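Local coordinates for thioredoxin domain-containing protein (Aeropyrum pernix, PDB 3HA9) that is of unknown function but carries a thioredoxin-like fold with a CxxC disulfide, consistent with an antioxidant or thiol-disulfide oxidoreductase role, at residues 72-78 against 114-119; 62-66 against 155-159. All blocks are in the same frame, centred on the assembly; numbering follows the deposited sequence.

Contact 1 (72-78 against 114-119); sequences IAIDFWT and IMVMDD
T78 OG1 donates to the backbone oxygen D118 O at 2.7 Å, approaching 16° out of the carbonyl plane, and as N-cap of helix 79-85 the same hydroxyl also bonds A81 N. A chi1 of 60° puts OG1 between the backbone N and carbonyl carbon of T78, from where it serves both partners. Before this point, strands 72-75 and 114-117 run parallel in register, their axes 4.6 Å apart. The ladder alternates in direction: A73 N gives to I114 O, V116 N to A73 O (2.8 Å), D75 N to V116 O, and D118 N to D75 O (2.9 Å). The last donor stands 37° above the carbonyl plane, where the strand pair ends. On the face bearing I72, I74 and V116, I72 CG2 meets V116 CG2 at 3.7 Å, while I74 CG2 reaches D118 CB at 3.7 Å. The D118 carboxylate turns on to L122 N and V123 N of helix 121-125. On the other face, the bent M117 chain lays CE alongside D75, 3.8 Å from D75 OD2; F101 of helix 98-108 touches both side chains. D75 OD1 takes W77 N at 2.9 Å, closing an Asx turn just past the end of strand 72-75. The connection through helices 79-85 and 98-108 makes a beta-alpha-beta crossover adding edge strand 114-117 beside 69-75, an extension of the minimal thioredoxin fold consistent with the AhpC/TSA and TlpA-like families.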
ATOM      1  N   ILE A  72      -3.241  -3.303   3.221  1.00 10.96           N
ATOM      2  CA  ILE A  72      -3.643  -1.903   3.279  1.00 10.82           C
ATOM      3  C   ILE A  72      -3.910  -1.444   1.835  1.00 10.88           C
ATOM      4  O   ILE A  72      -2.975  -1.382   1.032  1.00 10.68           O
ATOM      5  CB  ILE A  72      -2.588  -1.017   3.970  1.00 11.12           C
ATOM      6  CG1 ILE A  72      -2.236  -1.610   5.361  1.00 12.46           C
ATOM      7  CG2 ILE A  72      -3.082   0.424   4.040  1.00 11.49           C
ATOM      8  CD1 ILE A  72      -1.219  -0.825   6.184  1.00 16.62           C
ATOM      9  N   ALA A  73      -5.184  -1.184   1.512  1.00 10.68           N
ATOM     10  CA  ALA A  73      -5.572  -0.719   0.175  1.00 10.42           C
ATOM     11  C   ALA A  73      -5.393   0.777   0.130  1.00 10.11           C
ATOM     12  O   ALA A  73      -6.011   1.493   0.913  1.00 10.24           O
ATOM     13  CB  ALA A  73      -7.018  -1.101  -0.153  1.00 10.88           C
ATOM     14  N   ILE A  74      -4.529   1.248  -0.774  1.00  9.48           N
ATOM     15  CA  ILE A  74      -4.167   2.669  -0.823  1.00  9.23           C
ATOM     16  C   ILE A  74      -4.639   3.200  -2.162  1.00  9.60           C
ATOM     17  O   ILE A  74      -4.010   2.925  -3.179  1.00  9.63           O
ATOM     18  CB  ILE A  74      -2.647   2.918  -0.680  1.00  9.35           C
ATOM     19  CG1 ILE A  74      -2.144   2.399   0.660  1.00  8.58           C
ATOM     20  CG2 ILE A  74      -2.348   4.444  -0.823  1.00  9.18           C
ATOM     21  CD1 ILE A  74      -0.596   2.382   0.826  1.00 10.71           C
ATOM     22  N   ASP A  75      -5.738   3.954  -2.157  1.00  9.57           N
ATOM     23  CA  ASP A  75      -6.244   4.525  -3.402  1.00  9.45           C
ATOM     24  C   ASP A  75      -5.590   5.882  -3.509  1.00  9.70           C
ATOM     25  O   ASP A  75      -5.866   6.770  -2.691  1.00 10.25           O
ATOM     26  CB  ASP A  75      -7.780   4.652  -3.352  1.00  9.51           C
ATOM     27  CG  ASP A  75      -8.385   5.131  -4.673  1.00  9.29           C
ATOM     28  OD1 ASP A  75      -7.678   5.763  -5.480  1.00  9.78           O
ATOM     29  OD2 ASP A  75      -9.591   4.864  -4.901  1.00 10.51           O
ATOM     30  N   PHE A  76      -4.712   6.039  -4.504  1.00  9.60           N
ATOM     31  CA  PHE A  76      -4.000   7.297  -4.669  1.00  9.81           C
ATOM     32  C   PHE A  76      -4.583   8.138  -5.789  1.00 10.75           C
ATOM     33  O   PHE A  76      -4.005   9.171  -6.166  1.00 11.07           O
ATOM     34  CB  PHE A  76      -2.470   7.071  -4.828  1.00 10.00           C
ATOM     35  CG  PHE A  76      -2.049   6.400  -6.123  1.00  9.10           C
ATOM     36  CD1 PHE A  76      -1.688   7.162  -7.245  1.00  9.07           C
ATOM     37  CD2 PHE A  76      -1.934   5.016  -6.188  1.00  9.82           C
ATOM     38  CE1 PHE A  76      -1.238   6.549  -8.421  1.00 11.35           C
ATOM     39  CE2 PHE A  76      -1.489   4.387  -7.356  1.00  9.60           C
ATOM     40  CZ  PHE A  76      -1.132   5.163  -8.472  1.00  9.50           C
ATOM     41  N   TRP A  77      -5.738   7.717  -6.323  1.00 10.21           N
ATOM     42  CA  TRP A  77      -6.331   8.436  -7.444  1.00 10.19           C
ATOM     43  C   TRP A  77      -7.195   9.588  -6.900  1.00 10.11           C
ATOM     44  O   TRP A  77      -8.422   9.582  -6.987  1.00 10.37           O
ATOM     45  CB  TRP A  77      -7.097   7.477  -8.373  1.00  9.41           C
ATOM     46  CG  TRP A  77      -7.270   8.077  -9.746  1.00 10.25           C
ATOM     47  CD1 TRP A  77      -8.383   8.679 -10.238  1.00  8.66           C
ATOM     48  CD2 TRP A  77      -6.270   8.174 -10.758  1.00  9.44           C
ATOM     49  NE1 TRP A  77      -8.152   9.123 -11.522  1.00 11.29           N
ATOM     50  CE2 TRP A  77      -6.861   8.818 -11.864  1.00 10.93           C
ATOM     51  CE3 TRP A  77      -4.937   7.745 -10.852  1.00  9.47           C
ATOM     52  CZ2 TRP A  77      -6.159   9.081 -13.039  1.00 11.20           C
ATOM     53  CZ3 TRP A  77      -4.235   8.001 -12.039  1.00 10.28           C
ATOM     54  CH2 TRP A  77      -4.860   8.662 -13.114  1.00  9.79           C
ATOM     55  N   THR A  78      -6.512  10.569  -6.310  1.00 10.19           N
ATOM     56  CA  THR A  78      -7.150  11.678  -5.622  1.00 10.72           C
ATOM     57  C   THR A  78      -6.783  13.000  -6.285  1.00 11.50           C
ATOM     58  O   THR A  78      -5.771  13.085  -6.988  1.00 11.08           O
ATOM     59  CB  THR A  78      -6.648  11.776  -4.156  1.00 10.55           C
ATOM     60  OG1 THR A  78      -5.223  11.989  -4.148  1.00 11.53           O
ATOM     61  CG2 THR A  78      -6.986  10.510  -3.375  1.00  9.74           C
ATOM     62  N   ILE A 114      -7.548  -2.490   5.724  1.00 15.10           N
ATOM     63  CA  ILE A 114      -7.497  -1.065   6.029  1.00 14.40           C
ATOM     64  C   ILE A 114      -7.590  -0.325   4.693  1.00 13.44           C
ATOM     65  O   ILE A 114      -6.962  -0.731   3.734  1.00 13.76           O
ATOM     66  CB  ILE A 114      -6.168  -0.741   6.770  1.00 13.16           C
ATOM     67  CG1 ILE A 114      -6.064  -1.569   8.066  1.00 15.21           C
ATOM     68  CG2 ILE A 114      -6.010   0.769   7.049  1.00 15.52           C
ATOM     69  CD1 ILE A 114      -4.702  -1.474   8.754  1.00 13.63           C
ATOM     70  N   MET A 115      -8.381   0.739   4.630  1.00 13.69           N
ATOM     71  CA  MET A 115      -8.521   1.526   3.399  1.00 13.61           C
ATOM     72  C   MET A 115      -7.913   2.921   3.630  1.00 13.16           C
ATOM     73  O   MET A 115      -8.181   3.587   4.632  1.00 12.95           O
ATOM     74  CB  MET A 115      -9.992   1.624   2.944  1.00 12.75           C
ATOM     75  CG  MET A 115     -10.594   0.329   2.279  1.00 14.51           C
ATOM     76  SD  MET A 115     -12.381   0.494   1.988  1.00 13.23           S
ATOM     77  CE  MET A 115     -13.060   0.120   3.582  1.00 19.19           C
ATOM     78  N   VAL A 116      -7.072   3.353   2.698  1.00 12.66           N
ATOM     79  CA  VAL A 116      -6.332   4.605   2.833  1.00 12.73           C
ATOM     80  C   VAL A 116      -6.461   5.338   1.512  1.00 12.28           C
ATOM     81  O   VAL A 116      -6.461   4.705   0.470  1.00 13.19           O
ATOM     82  CB  VAL A 116      -4.815   4.309   3.119  1.00 11.97           C
ATOM     83  CG1 VAL A 116      -3.941   5.511   2.908  1.00 13.66           C
ATOM     84  CG2 VAL A 116      -4.635   3.791   4.552  1.00 11.79           C
ATOM     85  N   MET A 117      -6.613   6.656   1.551  1.00 12.35           N
ATOM     86  CA  MET A 117      -6.517   7.441   0.320  1.00 12.52           C
ATOM     87  C   MET A 117      -5.259   8.301   0.429  1.00 13.44           C
ATOM     88  O   MET A 117      -4.985   8.883   1.499  1.00 15.04           O
ATOM     89  CB  MET A 117      -7.797   8.260   0.065  1.00 12.38           C
ATOM     90  CG  MET A 117      -9.100   7.422  -0.127  1.00 12.98           C
ATOM     91  SD  MET A 117     -10.506   8.275  -0.939  1.00  6.92           S
ATOM     92  CE  MET A 117     -10.147   7.853  -2.653  1.00 13.93           C
ATOM     93  N   ASP A 118      -4.454   8.319  -0.633  1.00 12.74           N
ATOM     94  CA  ASP A 118      -3.164   9.020  -0.614  1.00 12.24           C
ATOM     95  C   ASP A 118      -3.232  10.286  -1.431  1.00 12.81           C
ATOM     96  O   ASP A 118      -3.865  10.325  -2.482  1.00 13.54           O
ATOM     97  CB  ASP A 118      -2.077   8.108  -1.189  1.00 12.01           C
ATOM     98  CG  ASP A 118      -0.699   8.765  -1.234  1.00 11.39           C
ATOM     99  OD1 ASP A 118      -0.258   9.308  -0.211  1.00 11.86           O
ATOM    100  OD2 ASP A 118      -0.032   8.662  -2.294  1.00 11.24           O
ATOM    101  N   ASP A 119      -2.526  11.306  -0.955  1.00 11.88           N
ATOM    102  CA  ASP A 119      -2.450  12.587  -1.644  1.00 11.44           C
ATOM    103  C   ASP A 119      -1.226  12.697  -2.565  1.00 10.74           C
ATOM    104  O   ASP A 119      -0.900  13.792  -3.017  1.00 10.07           O
ATOM    105  CB  ASP A 119      -2.465  13.731  -0.616  1.00 11.44           C
ATOM    106  CG  ASP A 119      -1.235  13.734   0.295  1.00 13.79           C
ATOM    107  OD1 ASP A 119      -0.368  12.860   0.178  1.00 11.69           O
ATOM    108  OD2 ASP A 119      -1.142  14.636   1.154  1.00 14.80           O
TER

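Contact 2 (62-66 against 155-159); sequences LTEKY and LESVI
Two helices of the thioredoxin-like domain, 52-65 and 152-161, meet here beside the central sheet, the first through its C-terminal turn and Y66 just beyond it. E156 is the polar hub, its two carboxylate oxygens divided between two donors. Y66 OH gives to E156 OE1 at 2.6 Å on the syn lone pair, with ring and carboxylate planes 82° apart, so the carboxylate stands nearly upright to the ring. K65 NZ forms a salt bridge with E156 OE2 at 2.8 Å, also from the syn side but 22° out of plane. The glutamate reaches both through a bend at chi2 (-85°), whereas K65 is extended throughout. With an oxygen held on each branch, rotation of the carboxylate is restricted, and the lysine charge probably favours its ionised form.

The Y66 ring is sandwiched. I159 CG2 sits 3.6 Å from the ring centroid, nearly on its normal, a CH-pi contact, and K65 CG lies over the opposite face toward the rim. L62 CD2 lies at the ring edge, in its plane. Beneath the polar layer, L62 spreads its two methyls: CD1 meets L155 CD1 at 3.7 Å, and CD2 meets I159 CD1 at 3.8 Å. L62 and I159 also rest on I69 of strand 69-75, and L155 on I134 and I136 of strand 133-138. Replacing Y66 by an alanine would probably leave E156 OE1 without its hydroxyl donor and open a gap beside I159 CG2. An apolar floor on the strands beneath a polar outer rim marks this as neighbouring-helix packing on one face of the sheet in a thioredoxin-like alpha/beta fold.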
ATOM      1  N   LEU A  62      -5.051 -14.743  -0.413  1.00 17.05           N
ATOM      2  CA  LEU A  62      -3.879 -14.747   0.464  1.00 16.99           C
ATOM      3  C   LEU A  62      -4.262 -14.355   1.891  1.00 17.49           C
ATOM      4  O   LEU A  62      -3.735 -14.917   2.853  1.00 17.53           O
ATOM      5  CB  LEU A  62      -2.770 -13.848  -0.101  1.00 17.30           C
ATOM      6  CG  LEU A  62      -2.141 -14.416  -1.380  1.00 17.40           C
ATOM      7  CD1 LEU A  62      -1.398 -13.347  -2.155  1.00 17.64           C
ATOM      8  CD2 LEU A  62      -1.220 -15.580  -1.050  1.00 19.22           C
ATOM      9  N   THR A  63      -5.200 -13.414   2.014  1.00 17.19           N
ATOM     10  CA  THR A  63      -5.749 -13.010   3.311  1.00 18.47           C
ATOM     11  C   THR A  63      -6.395 -14.193   4.031  1.00 18.75           C
ATOM     12  O   THR A  63      -6.164 -14.405   5.232  1.00 18.90           O
ATOM     13  CB  THR A  63      -6.786 -11.875   3.147  1.00 18.13           C
ATOM     14  OG1 THR A  63      -6.117 -10.691   2.698  1.00 20.77           O
ATOM     15  CG2 THR A  63      -7.491 -11.575   4.471  1.00 19.00           C
ATOM     16  N   GLU A  64      -7.200 -14.954   3.294  1.00 19.50           N
ATOM     17  CA  GLU A  64      -7.896 -16.117   3.859  1.00 20.54           C
ATOM     18  C   GLU A  64      -6.910 -17.224   4.236  1.00 20.85           C
ATOM     19  O   GLU A  64      -7.069 -17.873   5.279  1.00 21.05           O
ATOM     20  CB  GLU A  64      -8.961 -16.644   2.896  1.00 20.87           C
ATOM     21  CG  GLU A  64     -10.203 -17.232   3.597  1.00 23.74           C
ATOM     22  CD  GLU A  64     -10.265 -18.751   3.572  1.00 26.99           C
ATOM     23  OE1 GLU A  64      -9.412 -19.420   4.199  1.00 29.95           O
ATOM     24  OE2 GLU A  64     -11.195 -19.289   2.940  1.00 27.76           O
ATOM     25  N   LYS A  65      -5.888 -17.415   3.401  1.00 20.93           N
ATOM     26  CA  LYS A  65      -4.865 -18.454   3.614  1.00 21.07           C
ATOM     27  C   LYS A  65      -3.889 -18.125   4.753  1.00 21.17           C
ATOM     28  O   LYS A  65      -3.561 -19.003   5.569  1.00 21.03           O
ATOM     29  CB  LYS A  65      -4.093 -18.712   2.308  1.00 21.29           C
ATOM     30  CG  LYS A  65      -3.096 -19.869   2.354  1.00 21.95           C
ATOM     31  CD  LYS A  65      -2.486 -20.133   0.973  1.00 23.31           C
ATOM     32  CE  LYS A  65      -1.534 -21.326   1.011  1.00 25.38           C
ATOM     33  NZ  LYS A  65      -1.029 -21.701  -0.343  1.00 25.25           N
ATOM     34  N   TYR A  66      -3.430 -16.872   4.805  1.00 20.44           N
ATOM     35  CA  TYR A  66      -2.449 -16.438   5.804  1.00 20.38           C
ATOM     36  C   TYR A  66      -2.993 -15.356   6.727  1.00 20.47           C
ATOM     37  O   TYR A  66      -3.060 -14.180   6.346  1.00 20.27           O
ATOM     38  CB  TYR A  66      -1.182 -15.910   5.125  1.00 20.31           C
ATOM     39  CG  TYR A  66      -0.507 -16.908   4.217  1.00 20.36           C
ATOM     40  CD1 TYR A  66       0.294 -17.924   4.743  1.00 21.09           C
ATOM     41  CD2 TYR A  66      -0.658 -16.837   2.835  1.00 19.73           C
ATOM     42  CE1 TYR A  66       0.916 -18.849   3.911  1.00 21.82           C
ATOM     43  CE2 TYR A  66      -0.029 -17.755   1.993  1.00 21.13           C
ATOM     44  CZ  TYR A  66       0.752 -18.755   2.538  1.00 22.29           C
ATOM     45  OH  TYR A  66       1.373 -19.672   1.717  1.00 23.20           O
ATOM     46  N   LEU A 155       3.941 -13.598  -5.145  1.00 20.83           N
ATOM     47  CA  LEU A 155       3.427 -13.232  -3.828  1.00 20.95           C
ATOM     48  C   LEU A 155       3.577 -14.398  -2.839  1.00 21.26           C
ATOM     49  O   LEU A 155       4.077 -14.213  -1.730  1.00 21.01           O
ATOM     50  CB  LEU A 155       1.960 -12.796  -3.923  1.00 20.60           C
ATOM     51  CG  LEU A 155       1.636 -11.537  -4.730  1.00 20.51           C
ATOM     52  CD1 LEU A 155       0.121 -11.462  -4.957  1.00 19.07           C
ATOM     53  CD2 LEU A 155       2.138 -10.275  -4.038  1.00 20.93           C
ATOM     54  N   GLU A 156       3.162 -15.596  -3.260  1.00 21.84           N
ATOM     55  CA  GLU A 156       3.291 -16.803  -2.441  1.00 22.52           C
ATOM     56  C   GLU A 156       4.734 -17.035  -1.999  1.00 22.24           C
ATOM     57  O   GLU A 156       4.995 -17.265  -0.811  1.00 22.50           O
ATOM     58  CB  GLU A 156       2.785 -18.044  -3.195  1.00 22.68           C
ATOM     59  CG  GLU A 156       1.277 -18.250  -3.122  1.00 25.22           C
ATOM     60  CD  GLU A 156       0.810 -18.994  -1.865  1.00 27.61           C
ATOM     61  OE1 GLU A 156       1.538 -19.030  -0.844  1.00 29.02           O
ATOM     62  OE2 GLU A 156      -0.312 -19.535  -1.893  1.00 29.08           O
ATOM     63  N   SER A 157       5.650 -16.983  -2.965  1.00 22.31           N
ATOM     64  CA  SER A 157       7.075 -17.178  -2.697  0.50 22.20           C
ATOM     65  C   SER A 157       7.563 -16.217  -1.618  1.00 22.15           C
ATOM     66  O   SER A 157       8.286 -16.611  -0.708  1.00 22.05           O
ATOM     67  CB  SER A 157       7.899 -17.006  -3.973  0.50 22.15           C
ATOM     68  OG  SER A 157       9.287 -16.960  -3.681  0.50 22.41           O
ATOM     69  N   VAL A 158       7.152 -14.952  -1.727  1.00 21.96           N
ATOM     70  CA  VAL A 158       7.539 -13.931  -0.760  1.00 21.69           C
ATOM     71  C   VAL A 158       6.979 -14.238   0.647  1.00 22.36           C
ATOM     72  O   VAL A 158       7.726 -14.231   1.629  1.00 22.09           O
ATOM     73  CB  VAL A 158       7.152 -12.499  -1.268  1.00 21.58           C
ATOM     74  CG1 VAL A 158       7.321 -11.470  -0.182  1.00 20.79           C
ATOM     75  CG2 VAL A 158       7.980 -12.123  -2.500  1.00 21.06           C
ATOM     76  N   ILE A 159       5.681 -14.529   0.736  1.00 22.93           N
ATOM     77  CA  ILE A 159       5.012 -14.798   2.017  1.00 23.75           C
ATOM     78  C   ILE A 159       5.593 -16.043   2.702  1.00 24.06           C
ATOM     79  O   ILE A 159       5.723 -16.085   3.928  1.00 24.18           O
ATOM     80  CB  ILE A 159       3.465 -14.926   1.838  1.00 23.67           C
ATOM     81  CG1 ILE A 159       2.872 -13.573   1.431  1.00 23.23           C
ATOM     82  CG2 ILE A 159       2.787 -15.396   3.127  1.00 24.04           C
ATOM     83  CD1 ILE A 159       1.701 -13.655   0.456  1.00 25.36           C
TER

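Overall arrangement
Contact 1 is a mostly buried strand pairing and contact 2 a partly buried helix-helix contact; the centre of contact 1 lies about 8 Å, and that of contact 2 about 15 Å, from the centre of the chain. They do not touch, yet consecutive elements link them: helix 52-65 supplies one side of contact 2 and leads into strand 69-75, which supplies one side of contact 1. The chemistry follows position. At 72-78 against 114-119, backbone hydrogen bonds carry most of the pairing, helped by one threonine hydroxyl, and mainly apolar side chains pack on its two faces, with D75 among them. At 62-66 against 155-159, no backbone bond crosses; side chains do all the work, leucine and isoleucine toward the sheet, and a salt bridge and a tyrosine hydroxyl on the outer side.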